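Local coordinates for protein lasso peptide isopeptidase AtxE2 (Asticcacaulis excentricus, PDB 5TXE) that hydrolyses the isopeptide bond of the lasso peptides astexin-2 and astexin-3, opening these threaded molecules and converting them to linear peptides, at residues A[131-136]-A[175-180]; A[550-555]-A[589-594]; A[42-47]-A[77-82]. The protein carries 1 engineered substitution. All blocks are in the same frame, centred on the assembly; numbering follows the deposited sequence.

Contact 1 of 3, residues A[131-136]-A[175-180]; sequences QPRWSP and DVQWLD
Arg133 and Trp178 meet where two consecutive four-stranded antiparallel sheets lie side by side, as neighbouring blades do in the beta-propeller of prolyl oligopeptidase relatives; each residue belongs to the first strand of its sheet. The arginine chain bends at chi2 (-65°), turning back along its own strand and bringing the guanidinium between Gln131 and Asp175. There NH1 makes a salt bridge to Asp175 OD1, 2.8 Å long, meeting the oxygen on its syn side although the guanidinium and carboxylate planes stand 54° apart. The same NH1 is modelled against the carbonyl oxygen of Val176 so closely that the length of this second bond is doubtful. Gln177 lays its amide nearly parallel over one guanidinium face, with NE2 3.1 Å from Arg133 NH1; both nitrogens are donors, so the pair is one of flat packing and not a hydrogen bond. Gln131 OE1 adds a long, weak bond at the guanidinium edge.

Trp178 is held differently. Its NE1 donates to Arg133 O over 2.8 Å, with the oxygen close to the indole plane but the N-H arriving from above the carbonyl plane. Pro136 CD touches Trp178 CB at 4.0 Å. Ser135 directs its hydroxyl to the backbone of His140, while its CA makes a CH-pi contact 3.5 Å from the centroid of the Trp178 five-membered ring, only 1° off the ring normal.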
ATOM      1  N   GLN A 131      -0.407 -16.316   1.684  1.00 27.84           N
ATOM      2  CA  GLN A 131      -1.194 -16.997   2.690  1.00 35.32           C
ATOM      3  C   GLN A 131      -0.950 -18.499   2.650  1.00 28.35           C
ATOM      4  O   GLN A 131      -1.236 -19.136   1.664  1.00 29.06           O
ATOM      5  CB  GLN A 131      -2.693 -16.736   2.526  1.00 40.59           C
ATOM      6  CG  GLN A 131      -3.359 -16.922   3.903  1.00 45.11           C
ATOM      7  CD  GLN A 131      -4.879 -16.685   3.956  1.00 46.36           C
ATOM      8  OE1 GLN A 131      -5.599 -16.657   2.927  1.00 40.87           O
ATOM      9  NE2 GLN A 131      -5.370 -16.520   5.185  1.00 51.58           N
ATOM     10  N   PRO A 132      -0.373 -19.032   3.696  1.00 26.79           N
ATOM     11  CA  PRO A 132      -0.134 -20.455   3.759  1.00 31.36           C
ATOM     12  C   PRO A 132      -1.392 -21.252   4.009  1.00 35.86           C
ATOM     13  O   PRO A 132      -2.181 -20.867   4.870  1.00 40.56           O
ATOM     14  CB  PRO A 132       0.771 -20.626   4.978  1.00 30.83           C
ATOM     15  CG  PRO A 132       0.900 -19.320   5.604  1.00 31.03           C
ATOM     16  CD  PRO A 132       0.098 -18.308   4.877  1.00 27.79           C
ATOM     17  N   ARG A 133      -1.540 -22.361   3.294  1.00 31.91           N
ATOM     18  CA  ARG A 133      -2.681 -23.254   3.434  1.00 31.87           C
ATOM     19  C   ARG A 133      -2.286 -24.432   4.266  1.00 30.81           C
ATOM     20  O   ARG A 133      -1.360 -25.175   3.888  1.00 30.77           O
ATOM     21  CB  ARG A 133      -3.118 -23.724   2.074  1.00 32.18           C
ATOM     22  CG  ARG A 133      -3.300 -22.587   1.060  1.00 39.85           C
ATOM     23  CD  ARG A 133      -4.438 -21.812   1.613  1.00 44.10           C
ATOM     24  NE  ARG A 133      -4.717 -20.398   1.313  1.00 59.39           N
ATOM     25  CZ  ARG A 133      -5.069 -19.898   0.151  1.00 50.74           C
ATOM     26  NH1 ARG A 133      -5.028 -20.629  -0.936  1.00 62.03           N
ATOM     27  NH2 ARG A 133      -5.372 -18.632   0.065  1.00 53.58           N
ATOM     28  N   TRP A 134      -2.915 -24.590   5.413  1.00 29.09           N
ATOM     29  CA  TRP A 134      -2.647 -25.768   6.237  1.00 32.26           C
ATOM     30  C   TRP A 134      -3.358 -27.007   5.678  1.00 30.66           C
ATOM     31  O   TRP A 134      -4.508 -26.940   5.270  1.00 36.02           O
ATOM     32  CB  TRP A 134      -3.122 -25.555   7.634  1.00 29.12           C
ATOM     33  CG  TRP A 134      -2.353 -24.589   8.364  1.00 28.91           C
ATOM     34  CD1 TRP A 134      -2.545 -23.246   8.356  1.00 29.97           C
ATOM     35  CD2 TRP A 134      -1.327 -24.846   9.346  1.00 28.30           C
ATOM     36  NE1 TRP A 134      -1.697 -22.649   9.258  1.00 30.75           N
ATOM     37  CE2 TRP A 134      -0.929 -23.623   9.860  1.00 28.94           C
ATOM     38  CE3 TRP A 134      -0.683 -25.998   9.803  1.00 32.91           C
ATOM     39  CZ2 TRP A 134       0.070 -23.511  10.810  1.00 29.54           C
ATOM     40  CZ3 TRP A 134       0.319 -25.882  10.760  1.00 29.23           C
ATOM     41  CH2 TRP A 134       0.674 -24.654  11.252  1.00 30.58           C
ATOM     42  N   SER A 135      -2.676 -28.142   5.666  1.00 30.49           N
ATOM     43  CA  SER A 135      -3.341 -29.426   5.364  1.00 30.73           C
ATOM     44  C   SER A 135      -4.333 -29.713   6.527  1.00 28.45           C
ATOM     45  O   SER A 135      -4.156 -29.179   7.597  1.00 29.80           O
ATOM     46  CB  SER A 135      -2.336 -30.560   5.265  1.00 32.44           C
ATOM     47  OG  SER A 135      -1.563 -30.658   6.463  1.00 35.17           O
ATOM     48  N   PRO A 136      -5.406 -30.489   6.283  1.00 32.88           N
ATOM     49  CA  PRO A 136      -6.436 -30.797   7.319  1.00 36.11           C
ATOM     50  C   PRO A 136      -5.830 -31.436   8.547  1.00 37.90           C
ATOM     51  O   PRO A 136      -6.243 -31.146   9.638  1.00 40.91           O
ATOM     52  CB  PRO A 136      -7.370 -31.780   6.620  1.00 39.57           C
ATOM     53  CG  PRO A 136      -7.217 -31.474   5.143  1.00 40.65           C
ATOM     54  CD  PRO A 136      -5.791 -30.982   4.946  1.00 35.02           C
ATOM     55  N   ASP A 175      -3.113 -19.775  -7.299  1.00 32.36           N
ATOM     56  CA  ASP A 175      -3.714 -20.102  -6.013  1.00 31.24           C
ATOM     57  C   ASP A 175      -3.714 -21.619  -5.831  1.00 29.16           C
ATOM     58  O   ASP A 175      -3.588 -22.370  -6.787  1.00 27.44           O
ATOM     59  CB  ASP A 175      -5.182 -19.627  -5.953  1.00 30.53           C
ATOM     60  CG  ASP A 175      -5.650 -19.298  -4.532  1.00 31.25           C
ATOM     61  OD1 ASP A 175      -4.933 -19.523  -3.512  1.00 32.95           O
ATOM     62  OD2 ASP A 175      -6.796 -18.849  -4.415  1.00 35.77           O
ATOM     63  N   VAL A 176      -3.924 -22.020  -4.592  1.00 26.54           N
ATOM     64  CA  VAL A 176      -3.891 -23.414  -4.208  1.00 30.88           C
ATOM     65  C   VAL A 176      -4.677 -23.626  -2.886  1.00 28.36           C
ATOM     66  O   VAL A 176      -4.694 -22.741  -2.027  1.00 30.36           O
ATOM     67  CB  VAL A 176      -2.414 -23.849  -4.041  1.00 30.83           C
ATOM     68  CG1 VAL A 176      -1.743 -23.066  -2.905  1.00 29.83           C
ATOM     69  CG2 VAL A 176      -2.326 -25.350  -3.799  1.00 30.82           C
ATOM     70  N   GLN A 177      -5.333 -24.772  -2.755  1.00 30.06           N
ATOM     71  CA  GLN A 177      -5.929 -25.233  -1.488  1.00 32.08           C
ATOM     72  C   GLN A 177      -5.764 -26.764  -1.394  1.00 31.55           C
ATOM     73  O   GLN A 177      -5.660 -27.449  -2.417  1.00 31.17           O
ATOM     74  CB  GLN A 177      -7.442 -24.994  -1.428  1.00 34.14           C
ATOM     75  CG  GLN A 177      -7.870 -23.564  -1.385  1.00 42.59           C
ATOM     76  CD  GLN A 177      -7.816 -22.885  -0.006  1.00 53.23           C
ATOM     77  OE1 GLN A 177      -7.721 -23.524   1.092  1.00 41.86           O
ATOM     78  NE2 GLN A 177      -7.891 -21.537  -0.063  1.00 57.36           N
ATOM     79  N   TRP A 178      -5.817 -27.274  -0.161  1.00 33.63           N
ATOM     80  CA  TRP A 178      -5.885 -28.702   0.094  1.00 35.17           C
ATOM     81  C   TRP A 178      -7.321 -29.192  -0.083  1.00 33.16           C
ATOM     82  O   TRP A 178      -8.238 -28.581   0.438  1.00 37.23           O
ATOM     83  CB  TRP A 178      -5.451 -28.968   1.521  1.00 31.49           C
ATOM     84  CG  TRP A 178      -4.051 -28.566   1.821  1.00 37.05           C
ATOM     85  CD1 TRP A 178      -3.601 -27.359   2.321  1.00 36.89           C
ATOM     86  CD2 TRP A 178      -2.898 -29.385   1.679  1.00 35.17           C
ATOM     87  NE1 TRP A 178      -2.244 -27.407   2.500  1.00 34.63           N
ATOM     88  CE2 TRP A 178      -1.791 -28.631   2.102  1.00 35.20           C
ATOM     89  CE3 TRP A 178      -2.699 -30.708   1.258  1.00 40.15           C
ATOM     90  CZ2 TRP A 178      -0.511 -29.136   2.096  1.00 38.18           C
ATOM     91  CZ3 TRP A 178      -1.429 -31.208   1.235  1.00 42.43           C
ATOM     92  CH2 TRP A 178      -0.342 -30.421   1.666  1.00 40.93           C
ATOM     93  N   LEU A 179      -7.509 -30.251  -0.860  1.00 35.12           N
ATOM     94  CA  LEU A 179      -8.780 -30.973  -0.883  1.00 38.49           C
ATOM     95  C   LEU A 179      -8.826 -32.070   0.225  1.00 41.99           C
ATOM     96  O   LEU A 179      -9.876 -32.300   0.799  1.00 48.58           O
ATOM     97  CB  LEU A 179      -9.068 -31.574  -2.241  1.00 39.70           C
ATOM     98  CG  LEU A 179      -9.269 -30.599  -3.408  1.00 42.16           C
ATOM     99  CD1 LEU A 179      -9.608 -31.339  -4.704  1.00 38.89           C
ATOM    100  CD2 LEU A 179     -10.358 -29.607  -3.067  1.00 42.20           C
ATOM    101  N   ASP A 180      -7.688 -32.686   0.521  1.00 41.92           N
ATOM    102  CA  ASP A 180      -7.498 -33.550   1.675  1.00 44.63           C
ATOM    103  C   ASP A 180      -6.004 -33.583   1.944  1.00 48.45           C
ATOM    104  O   ASP A 180      -5.265 -32.896   1.266  1.00 46.26           O
ATOM    105  CB  ASP A 180      -8.094 -34.955   1.435  1.00 48.74           C
ATOM    106  CG  ASP A 180      -7.454 -35.702   0.265  1.00 49.82           C
ATOM    107  OD1 ASP A 180      -6.226 -35.646   0.085  1.00 52.33           O
ATOM    108  OD2 ASP A 180      -8.195 -36.336  -0.507  1.00 42.96           O
TER

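Contact 2 of 3, residues A[550-555]-A[589-594]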
ATOM      1  N   SER A 550       7.761  10.208  -9.226  1.00 25.53           N
ATOM      2  CA  SER A 550       7.358  10.217 -10.604  1.00 28.91           C
ATOM      3  C   SER A 550       6.962  11.617 -11.089  1.00 29.97           C
ATOM      4  O   SER A 550       6.721  12.531 -10.307  1.00 28.42           O
ATOM      5  CB  SER A 550       6.174   9.285 -10.824  1.00 29.07           C
ATOM      6  OG  SER A 550       5.043   9.734 -10.083  1.00 27.99           O
ATOM      7  N   CYS A 551       6.924  11.749 -12.405  1.00 31.40           N
ATOM      8  CA  CYS A 551       6.488  12.929 -13.085  1.00 29.43           C
ATOM      9  C   CYS A 551       6.025  12.422 -14.490  1.00 31.99           C
ATOM     10  O   CYS A 551       6.529  11.397 -14.980  1.00 31.33           O
ATOM     11  CB  CYS A 551       7.643  13.928 -13.135  1.00 33.29           C
ATOM     12  SG  CYS A 551       7.124  15.648 -13.368  1.00 41.37           S
ATOM     13  N   CYS A 552       5.012  13.029 -15.104  1.00 30.87           N
ATOM     14  CA  CYS A 552       4.373  14.291 -14.639  1.00 32.29           C
ATOM     15  C   CYS A 552       2.878  14.181 -14.668  1.00 29.55           C
ATOM     16  O   CYS A 552       2.296  13.216 -15.201  1.00 33.30           O
ATOM     17  CB  CYS A 552       4.796  15.430 -15.569  1.00 32.03           C
ATOM     18  SG  CYS A 552       6.567  15.798 -15.412  1.00 36.34           S
ATOM     19  N   THR A 553       2.220  15.168 -14.095  1.00 26.37           N
ATOM     20  CA  THR A 553       0.771  15.223 -14.204  1.00 28.21           C
ATOM     21  C   THR A 553       0.411  16.118 -15.370  1.00 26.56           C
ATOM     22  O   THR A 553       0.232  17.360 -15.186  1.00 27.42           O
ATOM     23  CB  THR A 553       0.156  15.719 -12.883  1.00 29.17           C
ATOM     24  OG1 THR A 553       0.685  14.951 -11.793  1.00 29.52           O
ATOM     25  CG2 THR A 553      -1.334  15.614 -12.969  1.00 29.65           C
ATOM     26  N   ASP A 554       0.383  15.530 -16.563  1.00 25.03           N
ATOM     27  CA  ASP A 554       0.293  16.298 -17.822  1.00 27.13           C
ATOM     28  C   ASP A 554      -0.289  15.435 -18.893  1.00 28.60           C
ATOM     29  O   ASP A 554      -0.447  14.218 -18.668  1.00 26.87           O
ATOM     30  CB  ASP A 554       1.638  16.950 -18.225  1.00 29.38           C
ATOM     31  CG  ASP A 554       2.760  15.944 -18.648  1.00 30.00           C
ATOM     32  OD1 ASP A 554       2.596  14.701 -18.538  1.00 27.80           O
ATOM     33  OD2 ASP A 554       3.862  16.438 -19.066  1.00 29.52           O
ATOM     34  N   SER A 555      -0.671  16.030 -20.023  1.00 29.21           N
ATOM     35  CA  SER A 555      -1.285  15.252 -21.100  1.00 29.94           C
ATOM     36  C   SER A 555      -0.324  14.232 -21.661  1.00 28.64           C
ATOM     37  O   SER A 555      -0.739  13.129 -22.039  1.00 25.90           O
ATOM     38  CB  SER A 555      -1.824  16.113 -22.267  1.00 30.86           C
ATOM     39  OG  SER A 555      -0.773  16.871 -22.807  1.00 39.12           O
ATOM     40  N   THR A 589      -1.269  21.814 -13.430  1.00 28.85           N
ATOM     41  CA  THR A 589      -0.283  20.783 -13.040  1.00 30.15           C
ATOM     42  C   THR A 589       0.879  20.488 -14.014  1.00 29.78           C
ATOM     43  O   THR A 589       1.857  19.930 -13.575  1.00 30.66           O
ATOM     44  CB  THR A 589      -0.936  19.409 -12.806  1.00 31.36           C
ATOM     45  OG1 THR A 589      -1.579  18.979 -14.016  1.00 33.17           O
ATOM     46  CG2 THR A 589      -1.954  19.444 -11.673  1.00 32.75           C
ATOM     47  N   SER A 590       0.782  20.871 -15.285  1.00 28.54           N
ATOM     48  CA  SER A 590       1.787  20.523 -16.270  1.00 29.52           C
ATOM     49  C   SER A 590       3.058  21.302 -16.035  1.00 31.25           C
ATOM     50  O   SER A 590       3.034  22.541 -15.971  1.00 28.73           O
ATOM     51  CB  SER A 590       1.310  20.749 -17.689  1.00 29.75           C
ATOM     52  OG  SER A 590       2.443  20.860 -18.539  1.00 35.15           O
ATOM     53  N   PHE A 591       4.168  20.574 -15.901  1.00 27.47           N
ATOM     54  CA  PHE A 591       5.469  21.229 -15.824  1.00 29.75           C
ATOM     55  C   PHE A 591       5.956  21.780 -17.164  1.00 29.33           C
ATOM     56  O   PHE A 591       6.780  22.699 -17.199  1.00 31.95           O
ATOM     57  CB  PHE A 591       6.538  20.300 -15.234  1.00 31.99           C
ATOM     58  CG  PHE A 591       6.408  20.062 -13.757  1.00 31.90           C
ATOM     59  CD1 PHE A 591       5.505  20.751 -12.977  1.00 35.12           C
ATOM     60  CD2 PHE A 591       7.217  19.142 -13.152  1.00 33.92           C
ATOM     61  CE1 PHE A 591       5.448  20.527 -11.606  1.00 34.66           C
ATOM     62  CE2 PHE A 591       7.137  18.880 -11.803  1.00 32.10           C
ATOM     63  CZ  PHE A 591       6.261  19.575 -11.021  1.00 32.48           C
ATOM     64  N   VAL A 592       5.455  21.263 -18.265  1.00 27.96           N
ATOM     65  CA  VAL A 592       5.802  21.862 -19.556  1.00 30.28           C
ATOM     66  C   VAL A 592       5.180  23.285 -19.637  1.00 32.23           C
ATOM     67  O   VAL A 592       5.873  24.246 -19.899  1.00 31.10           O
ATOM     68  CB  VAL A 592       5.307  20.983 -20.750  1.00 31.20           C
ATOM     69  CG1 VAL A 592       5.589  21.639 -22.122  1.00 28.89           C
ATOM     70  CG2 VAL A 592       5.993  19.645 -20.697  1.00 32.97           C
ATOM     71  N   VAL A 593       3.882  23.395 -19.378  1.00 32.33           N
ATOM     72  CA  VAL A 593       3.196  24.701 -19.354  1.00 31.75           C
ATOM     73  C   VAL A 593       3.838  25.667 -18.360  1.00 32.19           C
ATOM     74  O   VAL A 593       4.094  26.811 -18.713  1.00 30.73           O
ATOM     75  CB  VAL A 593       1.705  24.508 -19.041  1.00 35.15           C
ATOM     76  CG1 VAL A 593       0.981  25.835 -18.804  1.00 38.72           C
ATOM     77  CG2 VAL A 593       1.044  23.709 -20.160  1.00 35.58           C
ATOM     78  N   ASN A 594       4.167  25.207 -17.150  1.00 29.38           N
ATOM     79  CA  ASN A 594       4.592  26.088 -16.075  1.00 28.56           C
ATOM     80  C   ASN A 594       6.062  26.075 -15.764  1.00 30.86           C
ATOM     81  O   ASN A 594       6.492  26.694 -14.799  1.00 31.20           O
ATOM     82  CB  ASN A 594       3.835  25.690 -14.815  1.00 31.43           C
ATOM     83  CG  ASN A 594       2.337  25.933 -14.957  1.00 31.85           C
ATOM     84  OD1 ASN A 594       1.933  27.086 -15.034  1.00 35.45           O
ATOM     85  ND2 ASN A 594       1.518  24.865 -15.017  1.00 27.65           N
TER
HETATM   86  O   HOH W   1       3.518  17.664 -13.607  1.00 29.43           O
HETATM   87  O   HOH W   2       4.775  18.336 -17.683  1.00 34.77           O
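Cys551 and Cys552 are joined by a vicinal disulfide across a cis peptide bond, and both sulfurs lean on Phe591. Cys551 SG comes within 3.5 Å of Phe591 CD2 in an oblique sulfur-aromatic contact; Cys552 SG stands slightly farther from the same carbon. Beyond the disulfide, Thr589 OG1 donates to Thr553 O at 2.7 Å. Its chi1 of 60° aims the hydroxyl at that oxygen, which it meets from above the carbonyl plane, and Thr553 CG2 packs against Thr589 OG1 at 3.5 Å. A valine at Thr589 would probably leave the buried Thr553 carbonyl without this donor and weaken the tie between the two segments. One water bridges Thr553 N and Thr589 O and sits over the centre of the Phe591 ring; another links Asp554 OD2 to Val592 N. Asp554, N-cap of helix 555-560, bonds Thr557 through OD1. Ser590 is the N-cap of helix 591-594, its OG accepting from Val593 N at 3.0 Å and also bonded to Asp581. Within the hydrolase domain, the loop after strand 545-548 thus meets the start of helix 591-594, with Phe591 packed among His534 and Ile538 of helix 528-539, Leu602 of strand 602-607 and Leu621 of helix 615-623.

Contact 3 of 3, residues A[42-47]-A[77-82]; sequences VLVRLA and ADPVTN
Pro79 packs its ring against both Arg45 and Val44. Its CG lies over one face of the Arg45 guanidinium, toward the rim and 3.8 Å from NH1, and touches Val44 CG1, also at 3.8 Å. The arginine reaches this far because its chain runs extended from CG to NE (chi2 176°), crossing the proline at about a right angle. At the guanidinium edge Val80 CG2 approaches Arg45 NH2 to 3.9 Å, and farther back Ala77 CB rests on Val44 O at 3.5 Å.

No direct hydrogen bond crosses between the segments; two waters carry the polar link. One accepts from Ala77 N and donates to both Val44 O and Leu46 O, so a single molecule satisfies three backbone groups. The other lies in the guanidinium plane, accepting from Arg45 NH2 at 2.7 Å and donating to Asp78 OD1, which itself stands well out of that plane. The motif beneath is a beta-hairpin: strand 69-78 runs antiparallel to strand 83-92, and residues 79-82 connect them. Asp78 shapes the turn as an Asx turn, its OD1 accepting from Val80 N at 2.9 Å from above the carboxylate plane. That oxygen therefore serves the turn and the water at once, and its negative charge is likely to steady the nearby arginine.

Arg45 NH1 is also bonded to Glu41 O, in the short helix 40-44 just before it. Pro79 packs on Leu647 of helix 643-662 in the hydrolase domain, Asn82 bonds to Ala644 in the same helix and to Gln642 just before it, and Leu46 O accepts from Arg445.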
ATOM      1  N   VAL A  42      19.301   1.119   9.110  1.00 28.01           N
ATOM      2  CA  VAL A  42      18.462   0.390  10.045  1.00 27.05           C
ATOM      3  C   VAL A  42      17.057   0.227   9.462  1.00 25.34           C
ATOM      4  O   VAL A  42      16.508  -0.861   9.464  1.00 23.93           O
ATOM      5  CB  VAL A  42      18.414   1.100  11.434  1.00 30.94           C
ATOM      6  CG1 VAL A  42      17.492   0.366  12.410  1.00 31.56           C
ATOM      7  CG2 VAL A  42      19.820   1.173  12.029  1.00 34.27           C
ATOM      8  N   LEU A  43      16.496   1.315   8.933  1.00 23.63           N
ATOM      9  CA  LEU A  43      15.116   1.303   8.452  1.00 22.99           C
ATOM     10  C   LEU A  43      14.911   0.325   7.299  1.00 25.06           C
ATOM     11  O   LEU A  43      13.953  -0.444   7.269  1.00 22.07           O
ATOM     12  CB  LEU A  43      14.722   2.702   8.007  1.00 23.83           C
ATOM     13  CG  LEU A  43      13.317   2.873   7.462  1.00 24.62           C
ATOM     14  CD1 LEU A  43      12.311   2.514   8.556  1.00 25.24           C
ATOM     15  CD2 LEU A  43      13.080   4.297   6.961  1.00 23.54           C
ATOM     16  N   VAL A  44      15.813   0.340   6.330  1.00 24.48           N
ATOM     17  CA  VAL A  44      15.612  -0.509   5.179  1.00 24.27           C
ATOM     18  C   VAL A  44      15.679  -1.988   5.570  1.00 24.83           C
ATOM     19  O   VAL A  44      15.059  -2.828   4.915  1.00 25.03           O
ATOM     20  CB  VAL A  44      16.595  -0.180   4.032  1.00 27.36           C
ATOM     21  CG1 VAL A  44      18.007  -0.632   4.358  1.00 28.73           C
ATOM     22  CG2 VAL A  44      16.196  -0.912   2.751  1.00 31.79           C
ATOM     23  N   ARG A  45      16.380  -2.316   6.655  1.00 24.63           N
ATOM     24  CA  ARG A  45      16.462  -3.705   7.087  1.00 28.08           C
ATOM     25  C   ARG A  45      15.353  -4.159   8.049  1.00 28.19           C
ATOM     26  O   ARG A  45      15.368  -5.302   8.476  1.00 25.95           O
ATOM     27  CB  ARG A  45      17.804  -3.927   7.766  1.00 31.80           C
ATOM     28  CG  ARG A  45      19.010  -3.849   6.839  1.00 33.79           C
ATOM     29  CD  ARG A  45      20.292  -3.987   7.650  1.00 31.57           C
ATOM     30  NE  ARG A  45      21.455  -4.223   6.818  1.00 32.10           N
ATOM     31  CZ  ARG A  45      22.145  -3.278   6.224  1.00 35.72           C
ATOM     32  NH1 ARG A  45      21.786  -2.006   6.334  1.00 38.57           N
ATOM     33  NH2 ARG A  45      23.209  -3.601   5.516  1.00 38.31           N
ATOM     34  N   LEU A  46      14.442  -3.278   8.448  1.00 27.86           N
ATOM     35  CA  LEU A  46      13.310  -3.724   9.350  1.00 27.25           C
ATOM     36  C   LEU A  46      12.399  -4.651   8.596  1.00 26.98           C
ATOM     37  O   LEU A  46      11.866  -4.290   7.531  1.00 27.81           O
ATOM     38  CB  LEU A  46      12.535  -2.536   9.896  1.00 27.41           C
ATOM     39  CG  LEU A  46      13.319  -1.624  10.856  1.00 29.94           C
ATOM     40  CD1 LEU A  46      12.542  -0.377  11.251  1.00 31.76           C
ATOM     41  CD2 LEU A  46      13.719  -2.375  12.112  1.00 32.04           C
ATOM     42  N   ALA A  47      12.259  -5.874   9.104  1.00 24.23           N
ATOM     43  CA  ALA A  47      11.499  -6.905   8.449  1.00 26.35           C
ATOM     44  C   ALA A  47      10.024  -6.574   8.432  1.00 26.35           C
ATOM     45  O   ALA A  47       9.595  -5.659   9.150  1.00 28.47           O
ATOM     46  CB  ALA A  47      11.709  -8.211   9.169  1.00 30.11           C
ATOM     47  N   ALA A  77      14.872  -7.255   4.018  1.00 27.84           N
ATOM     48  CA  ALA A  77      15.628  -6.692   2.899  1.00 28.08           C
ATOM     49  C   ALA A  77      17.088  -6.541   3.260  1.00 27.74           C
ATOM     50  O   ALA A  77      17.424  -6.111   4.374  1.00 26.75           O
ATOM     51  CB  ALA A  77      15.033  -5.326   2.524  1.00 28.06           C
ATOM     52  N   ASP A  78      17.945  -6.814   2.283  1.00 27.94           N
ATOM     53  CA  ASP A  78      19.385  -6.683   2.465  1.00 28.64           C
ATOM     54  C   ASP A  78      19.920  -5.850   1.329  1.00 26.24           C
ATOM     55  O   ASP A  78      19.966  -6.320   0.200  1.00 23.02           O
ATOM     56  CB  ASP A  78      20.063  -8.054   2.466  1.00 31.58           C
ATOM     57  CG  ASP A  78      21.608  -7.953   2.651  1.00 35.62           C
ATOM     58  OD1 ASP A  78      22.196  -6.836   2.660  1.00 33.30           O
ATOM     59  OD2 ASP A  78      22.248  -9.012   2.816  1.00 42.83           O
ATOM     60  N   PRO A  79      20.341  -4.617   1.621  1.00 26.35           N
ATOM     61  CA  PRO A  79      20.750  -3.675   0.587  1.00 27.98           C
ATOM     62  C   PRO A  79      22.166  -3.908   0.068  1.00 28.23           C
ATOM     63  O   PRO A  79      22.499  -3.424  -1.001  1.00 24.63           O
ATOM     64  CB  PRO A  79      20.619  -2.322   1.266  1.00 27.88           C
ATOM     65  CG  PRO A  79      20.802  -2.612   2.704  1.00 26.22           C
ATOM     66  CD  PRO A  79      20.286  -3.996   2.947  1.00 25.73           C
ATOM     67  N   VAL A  80      22.943  -4.748   0.753  1.00 28.54           N
ATOM     68  CA  VAL A  80      24.290  -5.062   0.284  1.00 26.85           C
ATOM     69  C   VAL A  80      24.208  -6.112  -0.787  1.00 25.81           C
ATOM     70  O   VAL A  80      24.813  -5.967  -1.853  1.00 22.20           O
ATOM     71  CB  VAL A  80      25.191  -5.501   1.443  1.00 29.59           C
ATOM     72  CG1 VAL A  80      26.572  -5.954   0.941  1.00 31.10           C
ATOM     73  CG2 VAL A  80      25.375  -4.337   2.418  1.00 29.01           C
ATOM     74  N   THR A  81      23.444  -7.172  -0.547  1.00 24.58           N
ATOM     75  CA  THR A  81      23.259  -8.195  -1.572  1.00 26.17           C
ATOM     76  C   THR A  81      22.179  -7.772  -2.514  1.00 23.52           C
ATOM     77  O   THR A  81      22.035  -8.369  -3.581  1.00 22.98           O
ATOM     78  CB  THR A  81      22.754  -9.553  -1.009  1.00 31.34           C
ATOM     79  OG1 THR A  81      21.536  -9.307  -0.250  1.00 29.27           O
ATOM     80  CG2 THR A  81      23.807 -10.181  -0.133  1.00 34.01           C
ATOM     81  N   ASN A  82      21.416  -6.746  -2.151  1.00 21.89           N
ATOM     82  CA  ASN A  82      20.318  -6.236  -3.002  1.00 22.96           C
ATOM     83  C   ASN A  82      19.257  -7.279  -3.257  1.00 22.21           C
ATOM     84  O   ASN A  82      18.788  -7.459  -4.352  1.00 26.31           O
ATOM     85  CB  ASN A  82      20.792  -5.614  -4.324  1.00 21.98           C
ATOM     86  CG  ASN A  82      19.660  -4.860  -5.022  1.00 22.84           C
ATOM     87  OD1 ASN A  82      18.797  -4.288  -4.355  1.00 22.19           O
ATOM     88  ND2 ASN A  82      19.624  -4.893  -6.356  1.00 22.43           N
TER
HETATM   89  O   HOH W   3      13.508  -5.277   5.311  1.00 27.86           O
HETATM   90  O   HOH W   4      23.568  -6.232   4.975  1.00 41.92           O

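Overall arrangement
The three contacts of this two-domain enzyme follow one another in sequence without touching. Contact 1 joins two sheets of the propeller and lies away from the annotated sites. Contact 2 lies in the hydrolase domain on the opposite side of the chain's centre, the two centres 48 Å apart. Contact 3 lies where the domains meet, its centre 31 Å from that of contact 1 and 34 Å from that of contact 2. Contact 2 alone approaches the catalytic region: the Cys551 side chain is about 8 Å from that of Glu610, the inferred charge-relay acid, and the Asp554 side chain about 9 Å from that of Asn562, which binds astexin-3. The nucleophile position holds an engineered alanine, Ala527.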